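Local structure of PTS-dependent dihydroxyacetone kinase operon regulatory protein (Escherichia coli, 4LRZ) at residues W65-F76 and R87-L97; F145-S153 and L175-G186. The protein activates transcription of the dhaKLM operon from a sigma-70 promoter and represses its own expression, this chain being its sensor part with GAF and PAS domains. All coordinates share one frame; numbering follows the deposited sequence.

Interaction 1 of 2, residues W65-F76 and R87-L97; sequences WEYMAPRECALF and RNGDPQTLQQL
Trp65, at the end of helix 51-66, lies flat on Gly89, the last residue of the edge strand in the antiparallel hairpin 74-79/84-89 of the GAF domain sheet. Gly89 CA sits over the six-membered ring, 3.7 Å from its centroid, a CH-pi contact; Ala69 CB rests on the opposite face. A side chain on Gly89 would run into Cys73 O and Ala74 CA, and the backbone angles there also call for glycine. Paired bonds between Leu75 and Asn88 hold the strands, and past them Asp90 N reaches Cys73 O almost linearly, C=O...N angle 175°. On the sheet face opposite Leu75, helix 91-99 comes down: Ala74 CB sits in the notch formed by Leu94 CD2 (3.7 Å) and Leu97 CD1 (3.6 Å), while Phe76 turns its CZ to Leu97 CD1. Arg87 runs beside Phe76, its CG 3.5 Å from Phe76 CD1. Asp90 caps the helix: OD2 takes Thr93 N from above the carboxylate plane and Thr93 OG1 through its anti lone pair. Thr93 holds OG1 beside its backbone N (chi1 -55°), letting both reach Asp90 OD2. A water lies 2.7 Å from Thr93 OG1 and within hydrogen-bonding distance of Glu72 OE2 and Gln96 OE1.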
loop_
_atom_site.group_PDB
_atom_site.type_symbol
_atom_site.label_atom_id
_atom_site.label_comp_id
_atom_site.label_asym_id
_atom_site.label_seq_id
_atom_site.Cartn_x
_atom_site.Cartn_y
_atom_site.Cartn_z
ATOM N N TRP F 65 18.559 9.240 -5.627
ATOM C CA TRP F 65 19.700 10.049 -6.077
ATOM C C TRP F 65 20.267 10.914 -4.937
ATOM O O TRP F 65 21.469 10.895 -4.666
ATOM C CB TRP F 65 19.309 10.914 -7.291
ATOM C CG TRP F 65 20.391 11.814 -7.734
ATOM C CD1 TRP F 65 20.317 13.162 -7.896
ATOM C CD2 TRP F 65 21.742 11.437 -8.039
ATOM N NE1 TRP F 65 21.539 13.651 -8.287
ATOM C CE2 TRP F 65 22.429 12.612 -8.392
ATOM C CE3 TRP F 65 22.431 10.216 -8.052
ATOM C CZ2 TRP F 65 23.795 12.614 -8.745
ATOM C CZ3 TRP F 65 23.779 10.217 -8.388
ATOM C CH2 TRP F 65 24.451 11.417 -8.727
ATOM N N GLU F 66 19.389 11.670 -4.292
ATOM C CA GLU F 66 19.748 12.538 -3.176
ATOM C C GLU F 66 20.665 11.864 -2.139
ATOM O O GLU F 66 21.644 12.454 -1.759
ATOM C CB GLU F 66 18.485 13.059 -2.475
ATOM C CG GLU F 66 18.818 14.120 -1.403
ATOM C CD GLU F 66 17.684 14.409 -0.416
ATOM O OE1 GLU F 66 17.975 15.051 0.634
ATOM O OE2 GLU F 66 16.516 14.016 -0.690
ATOM N N TYR F 67 20.336 10.645 -1.699
ATOM C CA TYR F 67 21.142 9.937 -0.692
ATOM C C TYR F 67 22.352 9.172 -1.234
ATOM O O TYR F 67 23.104 8.577 -0.460
ATOM C CB TYR F 67 20.275 9.032 0.182
ATOM C CG TYR F 67 19.361 9.842 1.018
ATOM C CD1 TYR F 67 19.760 10.319 2.269
ATOM C CD2 TYR F 67 18.118 10.213 0.526
ATOM C CE1 TYR F 67 18.926 11.103 3.012
ATOM C CE2 TYR F 67 17.279 10.980 1.263
ATOM C CZ TYR F 67 17.681 11.425 2.500
ATOM O OH TYR F 67 16.804 12.204 3.192
ATOM N N MET F 68 22.544 9.260 -2.549
ATOM C CA MET F 68 23.636 8.638 -3.258
ATOM C C MET F 68 24.673 9.613 -3.835
ATOM O O MET F 68 25.851 9.244 -3.993
ATOM C CB MET F 68 23.055 7.838 -4.425
ATOM C CG MET F 68 23.885 6.664 -4.817
ATOM S SD MET F 68 22.958 5.711 -5.983
ATOM C CE MET F 68 23.365 4.131 -5.346
ATOM N N ALA F 69 24.235 10.804 -4.244
ATOM C CA ALA F 69 25.145 11.816 -4.804
ATOM C C ALA F 69 26.251 12.136 -3.773
ATOM O O ALA F 69 25.929 12.314 -2.579
ATOM C CB ALA F 69 24.357 13.097 -5.171
ATOM N N PRO F 70 27.538 12.226 -4.198
ATOM C CA PRO F 70 28.159 12.188 -5.534
ATOM C C PRO F 70 28.548 10.778 -5.981
ATOM O O PRO F 70 29.031 9.970 -5.170
ATOM C CB PRO F 70 29.431 13.025 -5.363
ATOM C CG PRO F 70 29.728 13.001 -3.820
ATOM C CD PRO F 70 28.562 12.327 -3.131
ATOM N N ARG F 71 28.341 10.514 -7.270
ATOM C CA ARG F 71 28.471 9.202 -7.852
ATOM C C ARG F 71 28.251 9.344 -9.370
ATOM O O ARG F 71 27.375 10.087 -9.795
ATOM C CB ARG F 71 27.433 8.271 -7.233
ATOM C CG ARG F 71 27.117 7.097 -8.077
ATOM C CD ARG F 71 26.683 5.850 -7.328
ATOM N NE ARG F 71 27.197 4.693 -8.080
ATOM C CZ ARG F 71 26.635 3.498 -8.147
ATOM N NH1 ARG F 71 25.479 3.243 -7.521
ATOM N NH2 ARG F 71 27.234 2.554 -8.843
ATOM N N GLU F 72 29.060 8.678 -10.184
ATOM C CA GLU F 72 28.840 8.661 -11.649
ATOM C C GLU F 72 27.797 7.610 -12.020
ATOM O O GLU F 72 28.141 6.455 -12.271
ATOM C CB GLU F 72 30.150 8.381 -12.402
ATOM C CG GLU F 72 31.176 9.546 -12.431
ATOM C CD GLU F 72 32.563 9.129 -12.954
ATOM O OE1 GLU F 72 33.512 9.109 -12.132
ATOM O OE2 GLU F 72 32.725 8.823 -14.170
ATOM N N CYS F 73 26.521 7.992 -12.017
ATOM C CA CYS F 73 25.483 7.055 -12.362
ATOM C C CYS F 73 24.208 7.762 -12.800
ATOM O O CYS F 73 24.070 8.958 -12.640
ATOM C CB CYS F 73 25.177 6.085 -11.212
ATOM S SG CYS F 73 24.075 6.767 -9.970
ATOM N N ALA F 74 23.285 7.001 -13.363
ATOM C CA ALA F 74 22.046 7.539 -13.874
ATOM C C ALA F 74 20.976 6.563 -13.490
ATOM O O ALA F 74 21.202 5.339 -13.430
ATOM C CB ALA F 74 22.129 7.650 -15.381
ATOM N N LEU F 75 19.786 7.090 -13.293
ATOM C CA LEU F 75 18.638 6.259 -12.976
ATOM C C LEU F 75 17.589 6.509 -14.078
ATOM O O LEU F 75 17.414 7.665 -14.523
ATOM C CB LEU F 75 18.117 6.637 -11.592
ATOM C CG LEU F 75 19.066 6.394 -10.394
ATOM C CD1 LEU F 75 18.753 7.305 -9.180
ATOM C CD2 LEU F 75 19.013 4.948 -9.959
ATOM N N PHE F 76 16.906 5.438 -14.501
ATOM C CA PHE F 76 15.920 5.487 -15.558
ATOM C C PHE F 76 14.595 4.883 -15.089
ATOM O O PHE F 76 14.588 3.875 -14.405
ATOM C CB PHE F 76 16.377 4.585 -16.738
ATOM C CG PHE F 76 17.571 5.095 -17.558
ATOM C CD1 PHE F 76 18.042 6.395 -17.468
ATOM C CD2 PHE F 76 18.149 4.238 -18.530
ATOM C CE1 PHE F 76 19.110 6.829 -18.283
ATOM C CE2 PHE F 76 19.198 4.659 -19.375
ATOM C CZ PHE F 76 19.680 5.970 -19.239
ATOM N N ARG F 87 14.714 10.250 -16.813
ATOM C CA ARG F 87 16.089 10.015 -16.400
ATOM C C ARG F 87 16.512 11.018 -15.317
ATOM O O ARG F 87 16.128 12.177 -15.369
ATOM C CB ARG F 87 17.017 10.195 -17.612
ATOM C CG ARG F 87 16.668 9.306 -18.797
ATOM C CD ARG F 87 16.604 10.086 -20.104
ATOM N NE ARG F 87 17.834 10.796 -20.337
ATOM C CZ ARG F 87 17.983 12.106 -20.178
ATOM N NH1 ARG F 87 16.945 12.881 -19.813
ATOM N NH2 ARG F 87 19.170 12.633 -20.412
ATOM N N ASN F 88 17.327 10.606 -14.365
ATOM C CA ASN F 88 17.913 11.578 -13.449
ATOM C C ASN F 88 19.193 10.998 -12.920
ATOM O O ASN F 88 19.557 9.887 -13.334
ATOM C CB ASN F 88 16.943 12.010 -12.326
ATOM C CG ASN F 88 16.683 10.916 -11.351
ATOM O OD1 ASN F 88 16.791 11.092 -10.136
ATOM N ND2 ASN F 88 16.359 9.764 -11.864
ATOM N N GLY F 89 19.901 11.742 -12.058
ATOM C CA GLY F 89 21.219 11.309 -11.600
ATOM C C GLY F 89 22.313 12.305 -11.983
ATOM O O GLY F 89 22.076 13.506 -12.084
ATOM N N ASP F 90 23.517 11.810 -12.189
ATOM C CA ASP F 90 24.642 12.689 -12.412
ATOM C C ASP F 90 24.650 13.283 -13.825
ATOM O O ASP F 90 24.642 12.542 -14.814
ATOM C CB ASP F 90 25.941 11.936 -12.143
ATOM C CG ASP F 90 27.148 12.693 -12.616
ATOM O OD1 ASP F 90 27.453 13.748 -12.044
ATOM O OD2 ASP F 90 27.806 12.231 -13.560
ATOM N N PRO F 91 24.667 14.617 -13.916
ATOM C CA PRO F 91 24.673 15.383 -15.188
ATOM C C PRO F 91 25.637 14.829 -16.270
ATOM O O PRO F 91 25.212 14.514 -17.427
ATOM C CB PRO F 91 25.059 16.807 -14.751
ATOM C CG PRO F 91 24.623 16.905 -13.275
ATOM C CD PRO F 91 24.650 15.492 -12.712
ATOM N N GLN F 92 26.898 14.656 -15.896
ATOM C CA GLN F 92 27.903 14.080 -16.793
ATOM C C GLN F 92 27.538 12.664 -17.302
ATOM O O GLN F 92 27.710 12.338 -18.491
ATOM C CB GLN F 92 29.268 14.066 -16.110
ATOM C CG GLN F 92 30.427 13.462 -16.969
ATOM C CD GLN F 92 31.715 13.231 -16.149
ATOM O OE1 GLN F 92 32.658 14.023 -16.215
ATOM N NE2 GLN F 92 31.736 12.158 -15.356
ATOM N N THR F 93 27.040 11.823 -16.404
ATOM C CA THR F 93 26.739 10.459 -16.775
ATOM C C THR F 93 25.550 10.503 -17.745
ATOM O O THR F 93 25.573 9.861 -18.780
ATOM C CB THR F 93 26.557 9.580 -15.525
ATOM O OG1 THR F 93 27.724 9.708 -14.703
ATOM C CG2 THR F 93 26.390 8.141 -15.864
ATOM N N LEU F 94 24.564 11.327 -17.440
ATOM C CA LEU F 94 23.421 11.558 -18.307
ATOM C C LEU F 94 23.825 12.114 -19.650
ATOM O O LEU F 94 23.230 11.718 -20.660
ATOM C CB LEU F 94 22.408 12.496 -17.679
ATOM C CG LEU F 94 21.665 11.837 -16.518
ATOM C CD1 LEU F 94 20.860 12.857 -15.665
ATOM C CD2 LEU F 94 20.802 10.697 -17.066
ATOM N N GLN F 95 24.822 12.997 -19.695
ATOM C CA GLN F 95 25.267 13.419 -21.017
ATOM C C GLN F 95 25.967 12.295 -21.788
ATOM O O GLN F 95 25.730 12.172 -22.983
ATOM C CB GLN F 95 26.037 14.772 -21.053
ATOM C CG GLN F 95 27.538 14.746 -20.712
ATOM C CD GLN F 95 28.497 14.289 -21.846
ATOM O OE1 GLN F 95 28.117 14.199 -23.027
ATOM N NE2 GLN F 95 29.767 14.016 -21.471
ATOM N N GLN F 96 26.786 11.473 -21.126
ATOM C CA GLN F 96 27.420 10.326 -21.801
ATOM C C GLN F 96 26.403 9.294 -22.354
ATOM O O GLN F 96 26.535 8.810 -23.486
ATOM C CB GLN F 96 28.437 9.639 -20.899
ATOM C CG GLN F 96 29.556 10.566 -20.437
ATOM C CD GLN F 96 30.465 9.965 -19.358
ATOM O OE1 GLN F 96 30.216 8.872 -18.841
ATOM N NE2 GLN F 96 31.539 10.684 -19.025
ATOM N N LEU F 97 25.373 8.980 -21.579
ATOM C CA LEU F 97 24.349 8.043 -22.019
ATOM C C LEU F 97 23.522 8.644 -23.148
ATOM O O LEU F 97 23.118 7.952 -24.084
ATOM C CB LEU F 97 23.458 7.632 -20.845
ATOM C CG LEU F 97 24.222 6.747 -19.881
ATOM C CD1 LEU F 97 23.490 6.685 -18.521
ATOM C CD2 LEU F 97 24.427 5.378 -20.535
HETATM O O HOH W 1 30.034 9.186 -15.928
#

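Interaction 2 of 2, residues F145-S153 and L175-G186; sequences FCATPLFDS and LPLTLAIAREVG
The long helix 174-211, which leaves the GAF domain toward the PAS domain, lays its first turns against strand 143-151 of the central sheet. The segments 145-151 and 175-186 run nearly the same way, 22° apart, their axes 7.0 Å from each other at closest, and the alternate residues Cys146, Thr148 and Leu150 point at the helix. At the start Cys146 CB touches both Leu175 CD1 and Thr178 CG2, each at 3.9 Å. Next along the strand, Thr148 OG1 and Thr178 OG1 share a hydrogen bond of 2.8 Å, the two side chains meeting at a slant. Thr178 places its hydroxyl between its own backbone N and carbonyl carbon (chi1 75°), which brings OG1 within 3.0 Å of Leu175 O, one turn back, as well as facing the strand. Thr148 CG2, on the other branch, lies against Ala182 CB at 3.7 Å and near Leu179 CD1. This is the layered build of a GAF domain, helices packed on an antiparallel sheet; helix 51-66 lies alongside, touching Ile181 and Val185, and strands 128-131 and 157-166 flank 143-151. With an alanine here instead of Thr148, the buried Thr178 hydroxyl is likely to lose its partner on the strand, and a gap would probably open beside Ala182 CB where the methyl had been. Farther on, the small Ala182 lets the strand come close: its CB meets Pro149 O and also Leu150 CB (3.8 Å). Leu150 then extends CD1 past Val185 CG1 to Gly186 N, at 3.6 Å.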
loop_
_atom_site.group_PDB
_atom_site.type_symbol
_atom_site.label_atom_id
_atom_site.label_comp_id
_atom_site.label_asym_id
_atom_site.label_seq_id
_atom_site.Cartn_x
_atom_site.Cartn_y
_atom_site.Cartn_z
ATOM N N PHE F 145 24.592 -2.210 -16.189
ATOM C CA PHE F 145 23.165 -1.878 -16.002
ATOM C C PHE F 145 22.534 -2.801 -14.951
ATOM O O PHE F 145 22.850 -3.987 -14.905
ATOM C CB PHE F 145 22.392 -1.958 -17.329
ATOM C CG PHE F 145 22.737 -0.857 -18.298
ATOM C CD1 PHE F 145 22.053 0.353 -18.278
ATOM C CD2 PHE F 145 23.743 -1.008 -19.211
ATOM C CE1 PHE F 145 22.380 1.386 -19.177
ATOM C CE2 PHE F 145 24.074 0.014 -20.097
ATOM C CZ PHE F 145 23.399 1.191 -20.086
ATOM N N CYS F 146 21.713 -2.246 -14.070
ATOM C CA CYS F 146 20.870 -3.049 -13.202
ATOM C C CYS F 146 19.443 -2.647 -13.497
ATOM O O CYS F 146 19.150 -1.462 -13.716
ATOM C CB CYS F 146 21.122 -2.733 -11.722
ATOM S SG CYS F 146 22.782 -3.099 -11.142
ATOM N N ALA F 147 18.535 -3.606 -13.429
ATOM C CA ALA F 147 17.138 -3.293 -13.674
ATOM C C ALA F 147 16.225 -4.283 -12.992
ATOM O O ALA F 147 16.566 -5.466 -12.757
ATOM C CB ALA F 147 16.857 -3.235 -15.189
ATOM N N THR F 148 15.042 -3.803 -12.683
ATOM C CA THR F 148 14.061 -4.666 -12.100
ATOM C C THR F 148 12.748 -4.274 -12.731
ATOM O O THR F 148 12.482 -3.095 -12.875
ATOM C CB THR F 148 14.003 -4.457 -10.544
ATOM O OG1 THR F 148 15.295 -4.770 -9.983
ATOM C CG2 THR F 148 12.982 -5.359 -9.922
ATOM N N PRO F 149 11.903 -5.253 -13.062
ATOM C CA PRO F 149 10.608 -4.906 -13.581
ATOM C C PRO F 149 9.638 -4.496 -12.454
ATOM O O PRO F 149 9.790 -4.953 -11.316
ATOM C CB PRO F 149 10.148 -6.216 -14.236
ATOM C CG PRO F 149 10.789 -7.287 -13.462
ATOM C CD PRO F 149 12.128 -6.719 -13.087
ATOM N N LEU F 150 8.653 -3.658 -12.778
ATOM C CA LEU F 150 7.608 -3.442 -11.818
ATOM C C LEU F 150 6.211 -3.690 -12.320
ATOM O O LEU F 150 5.918 -3.603 -13.538
ATOM C CB LEU F 150 7.713 -2.081 -11.152
ATOM C CG LEU F 150 7.103 -0.863 -11.793
ATOM C CD1 LEU F 150 6.139 -0.364 -10.784
ATOM C CD2 LEU F 150 8.238 0.130 -11.977
ATOM N N PHE F 151 5.346 -3.967 -11.351
ATOM C CA PHE F 151 4.023 -4.508 -11.636
ATOM C C PHE F 151 2.828 -3.675 -11.163
ATOM O O PHE F 151 2.904 -2.962 -10.192
ATOM C CB PHE F 151 3.953 -5.964 -11.158
ATOM C CG PHE F 151 5.009 -6.861 -11.794
ATOM C CD1 PHE F 151 4.801 -7.422 -13.052
ATOM C CD2 PHE F 151 6.234 -7.114 -11.131
ATOM C CE1 PHE F 151 5.807 -8.266 -13.671
ATOM C CE2 PHE F 151 7.228 -7.955 -11.701
ATOM C CZ PHE F 151 7.017 -8.529 -12.981
ATOM N N ASP F 152 1.734 -3.804 -11.892
ATOM C CA ASP F 152 0.451 -3.147 -11.655
ATOM C C ASP F 152 -0.107 -3.176 -10.240
ATOM O O ASP F 152 0.599 -3.425 -9.249
ATOM C CB ASP F 152 -0.628 -3.803 -12.563
ATOM C CG ASP F 152 -0.813 -3.059 -13.814
ATOM O OD1 ASP F 152 -0.250 -1.949 -13.869
ATOM O OD2 ASP F 152 -1.487 -3.548 -14.749
ATOM N N SER F 153 -1.402 -2.875 -10.197
ATOM C CA SER F 153 -2.272 -3.063 -9.053
ATOM C C SER F 153 -2.834 -4.495 -9.228
ATOM O O SER F 153 -3.216 -5.158 -8.283
ATOM C CB SER F 153 -3.396 -1.992 -9.105
ATOM O OG SER F 153 -3.124 -0.944 -10.093
ATOM N N LEU F 175 21.937 -3.433 -7.560
ATOM C CA LEU F 175 20.829 -4.289 -7.954
ATOM C C LEU F 175 19.675 -4.327 -6.917
ATOM O O LEU F 175 18.514 -3.991 -7.236
ATOM C CB LEU F 175 21.364 -5.682 -8.278
ATOM C CG LEU F 175 20.405 -6.669 -8.950
ATOM C CD1 LEU F 175 19.788 -6.095 -10.225
ATOM C CD2 LEU F 175 21.164 -7.971 -9.276
ATOM N N PRO F 176 19.989 -4.694 -5.647
ATOM C CA PRO F 176 18.922 -4.668 -4.626
ATOM C C PRO F 176 18.266 -3.297 -4.492
ATOM O O PRO F 176 17.103 -3.222 -4.156
ATOM C CB PRO F 176 19.638 -5.126 -3.351
ATOM C CG PRO F 176 21.048 -4.851 -3.556
ATOM C CD PRO F 176 21.295 -5.059 -5.063
ATOM N N LEU F 177 18.975 -2.225 -4.837
ATOM C CA LEU F 177 18.378 -0.899 -4.819
ATOM C C LEU F 177 17.281 -0.706 -5.869
ATOM O O LEU F 177 16.216 -0.161 -5.571
ATOM C CB LEU F 177 19.450 0.178 -4.956
ATOM C CG LEU F 177 18.920 1.630 -5.025
ATOM C CD1 LEU F 177 18.306 2.131 -3.708
ATOM C CD2 LEU F 177 20.023 2.567 -5.444
ATOM N N THR F 178 17.540 -1.153 -7.114
ATOM C CA THR F 178 16.530 -1.074 -8.166
ATOM C C THR F 178 15.367 -1.984 -7.765
ATOM O O THR F 178 14.215 -1.594 -7.884
ATOM C CB THR F 178 17.080 -1.404 -9.621
ATOM O OG1 THR F 178 17.298 -2.811 -9.766
ATOM C CG2 THR F 178 18.370 -0.658 -9.911
ATOM N N LEU F 179 15.674 -3.176 -7.254
ATOM C CA LEU F 179 14.627 -4.059 -6.783
ATOM C C LEU F 179 13.709 -3.449 -5.702
ATOM O O LEU F 179 12.466 -3.470 -5.778
ATOM C CB LEU F 179 15.254 -5.372 -6.302
ATOM C CG LEU F 179 14.431 -6.423 -5.567
ATOM C CD1 LEU F 179 13.581 -7.209 -6.509
ATOM C CD2 LEU F 179 15.348 -7.335 -4.859
ATOM N N ALA F 180 14.317 -2.868 -4.701
ATOM C CA ALA F 180 13.550 -2.295 -3.613
ATOM C C ALA F 180 12.711 -1.106 -4.090
ATOM O O ALA F 180 11.576 -0.923 -3.620
ATOM C CB ALA F 180 14.510 -1.884 -2.511
ATOM N N ILE F 181 13.270 -0.288 -4.992
ATOM C CA ILE F 181 12.535 0.845 -5.577
ATOM C C ILE F 181 11.416 0.350 -6.497
ATOM O O ILE F 181 10.301 0.830 -6.400
ATOM C CB ILE F 181 13.432 1.823 -6.296
ATOM C CG1 ILE F 181 14.312 2.550 -5.289
ATOM C CG2 ILE F 181 12.641 2.835 -7.078
ATOM C CD1 ILE F 181 15.466 3.271 -5.959
ATOM N N ALA F 182 11.677 -0.657 -7.324
ATOM C CA ALA F 182 10.558 -1.231 -8.141
ATOM C C ALA F 182 9.473 -1.764 -7.268
ATOM O O ALA F 182 8.298 -1.526 -7.517
ATOM C CB ALA F 182 11.008 -2.343 -9.185
ATOM N N ARG F 183 9.837 -2.500 -6.238
ATOM C CA ARG F 183 8.785 -2.963 -5.319
ATOM C C ARG F 183 8.018 -1.886 -4.554
ATOM O O ARG F 183 6.810 -2.028 -4.299
ATOM C CB ARG F 183 9.275 -4.075 -4.428
ATOM C CG ARG F 183 8.801 -5.401 -5.052
ATOM C CD ARG F 183 9.899 -6.444 -5.207
ATOM N NE ARG F 183 10.309 -6.983 -3.914
ATOM C CZ ARG F 183 10.810 -8.209 -3.728
ATOM N NH1 ARG F 183 10.970 -9.062 -4.752
ATOM N NH2 ARG F 183 11.159 -8.573 -2.510
ATOM N N GLU F 184 8.700 -0.790 -4.238
ATOM C CA GLU F 184 8.073 0.320 -3.559
ATOM C C GLU F 184 7.073 1.008 -4.481
ATOM O O GLU F 184 5.947 1.222 -4.079
ATOM C CB GLU F 184 9.143 1.290 -3.039
ATOM C CG GLU F 184 8.712 2.751 -2.986
ATOM C CD GLU F 184 9.682 3.652 -2.185
ATOM O OE1 GLU F 184 9.155 4.411 -1.338
ATOM O OE2 GLU F 184 10.934 3.624 -2.401
ATOM N N VAL F 185 7.471 1.334 -5.713
ATOM C CA VAL F 185 6.564 1.956 -6.685
ATOM C C VAL F 185 5.335 1.008 -6.982
ATOM O O VAL F 185 4.164 1.412 -6.901
ATOM C CB VAL F 185 7.330 2.364 -7.968
ATOM C CG1 VAL F 185 6.438 3.127 -8.905
ATOM C CG2 VAL F 185 8.568 3.218 -7.625
ATOM N N GLY F 186 5.607 -0.260 -7.251
ATOM C CA GLY F 186 4.559 -1.281 -7.284
ATOM C C GLY F 186 3.582 -1.205 -6.127
ATOM O O GLY F 186 2.343 -1.064 -6.317
#

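In the fold
Interactions 1 and 2 close one after the other along the chain, their centres about 18 Å apart, and both reach the same GAF sheet, where strand 157-166 lies between strands 74-79 and 143-151. They touch directly through Met68 CE and Leu177 CD2, 3.7 Å apart. A second tie is the salt bridge of Arg71 to Asp174, the residue before the helical segment of interaction 2. Both contacts also border the second subunit: Tyr67 packs on Leu179 of that subunit, and Arg183 forms a salt bridge with its Asp63. Neither contact touches nucleotide: the side chain of Trp65 is about 10 Å from a bound ADP, and that of Leu179 is likewise about 10 Å from a bound ADP.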